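Local atomic coordinates of putative GntR-family transcriptional regulator (Bordetella bronchiseptica RB50, PDB entry 3CNV), a protein that probably regulates transcription as a GntR-family DNA-binding factor, sensing a small-molecule effector through its UTRA ligand-binding domain. Residues Pro87-Gly90 / Leu91-Ser94. Sequence-based numbering, arbitrary orientation.
Sequences PLYG and LFES
The Phe92 ring lies against the first turn of helix 88-96, its CZ 4.1 Å from Leu88 CB and its CD2 4.0 Å from Tyr89 CD1. With CG anti to its own carbonyl carbon (chi1 -58°), the ring swings back toward the start of the helix. One face then receives the carbonyl oxygen of Leu88, which sits off-centre toward the rim, 3.3 Å from Phe92 CG. The same oxygen accepts the backbone N-H of Phe92, Phe92 N to Leu88 O 2.8 Å. The Tyr89 and Phe92 rings stand almost perpendicular, planes at 85° and centroids 6.0 Å apart, and approach obliquely, closest at Tyr89 CD1 and Phe92 CD2. This side is closely packed: Leu66 of strand 59-69 touches both Leu88 and Phe92, Phe73 meets Phe92 edge to face, and the buried phenol of Tyr89 is satisfied by hydrogen bonds to Glu144 and Arg133. Gly90 and Ser94 form the looser, more solvent-facing side, where Ser94 N donates almost straight to Gly90 O at 2.9 Å (N-H...O 172°). Beside them Glu93 is partly exposed, and its OE1 accepts a hydrogen bond from the backbone N of Arg2 of the second subunit. Pro87 takes the N-cap position, its O accepting Leu91 N at 2.9 Å, while the backbone N atoms of Leu88 and Tyr89 bind a citrate, probably from crystallisation. An anion held by first-turn N-H groups, which have no carbonyl partner one turn earlier in the helix, is typical of a helix N-terminus, here on a short amphipathic helix packed against the antiparallel sheet of the UTRA domain.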
# COMPACT_ATOMS: atom_id res chain seq x y z
N PRO C 87 -11.46 -20.25 2.81
CA PRO C 87 -10.52 -19.69 1.87
C PRO C 87 -9.13 -20.29 2.10
O PRO C 87 -8.75 -20.64 3.24
CB PRO C 87 -10.57 -18.20 2.19
CG PRO C 87 -11.63 -18.01 3.22
CD PRO C 87 -11.91 -19.30 3.85
N LEU C 88 -8.37 -20.43 1.03
CA LEU C 88 -7.01 -21.00 1.17
C LEU C 88 -6.11 -20.33 2.25
O LEU C 88 -5.47 -21.02 3.04
CB LEU C 88 -6.26 -21.00 -0.15
CG LEU C 88 -6.82 -21.96 -1.22
CD1 LEU C 88 -6.06 -21.86 -2.55
CD2 LEU C 88 -6.71 -23.36 -0.68
N TYR C 89 -5.96 -19.00 2.20
CA TYR C 89 -5.07 -18.33 3.16
C TYR C 89 -5.53 -18.60 4.56
O TYR C 89 -4.73 -18.75 5.48
CB TYR C 89 -4.87 -16.82 2.92
CG TYR C 89 -4.03 -16.53 1.72
CD1 TYR C 89 -2.67 -16.85 1.69
CD2 TYR C 89 -4.57 -15.86 0.66
CE1 TYR C 89 -1.90 -16.55 0.56
CE2 TYR C 89 -3.82 -15.53 -0.45
CZ TYR C 89 -2.50 -15.89 -0.51
OH TYR C 89 -1.80 -15.54 -1.65
N GLY C 90 -6.83 -18.71 4.73
CA GLY C 90 -7.37 -19.03 6.09
C GLY C 90 -7.01 -20.45 6.47
O GLY C 90 -6.66 -20.72 7.62
N LEU C 91 -7.06 -21.37 5.51
CA LEU C 91 -6.66 -22.77 5.72
C LEU C 91 -5.16 -22.83 6.09
O LEU C 91 -4.76 -23.55 6.99
CB LEU C 91 -6.88 -23.63 4.48
CG LEU C 91 -6.39 -25.08 4.56
CD1 LEU C 91 -7.32 -25.90 5.59
CD2 LEU C 91 -6.32 -25.83 3.19
N PHE C 92 -4.33 -22.07 5.39
CA PHE C 92 -2.89 -22.12 5.63
C PHE C 92 -2.63 -21.64 7.06
O PHE C 92 -1.77 -22.16 7.75
CB PHE C 92 -2.08 -21.28 4.63
CG PHE C 92 -2.26 -21.65 3.18
CD1 PHE C 92 -2.73 -22.91 2.82
CD2 PHE C 92 -1.90 -20.74 2.18
CE1 PHE C 92 -2.87 -23.25 1.48
CE2 PHE C 92 -2.02 -21.08 0.83
CZ PHE C 92 -2.49 -22.35 0.48
N GLU C 93 -3.40 -20.66 7.49
CA GLU C 93 -3.28 -20.11 8.85
C GLU C 93 -3.69 -21.12 9.90
O GLU C 93 -2.92 -21.48 10.80
CB GLU C 93 -4.14 -18.82 9.06
CG GLU C 93 -3.45 -17.55 8.72
CD GLU C 93 -4.31 -16.24 8.82
OE1 GLU C 93 -5.50 -16.29 9.26
OE2 GLU C 93 -3.74 -15.15 8.43
N SER C 94 -4.92 -21.58 9.76
CA SER C 94 -5.50 -22.45 10.78
C SER C 94 -4.95 -23.87 10.84
O SER C 94 -4.80 -24.42 11.94
CB SER C 94 -7.02 -22.58 10.61
OG SER C 94 -7.48 -21.26 10.68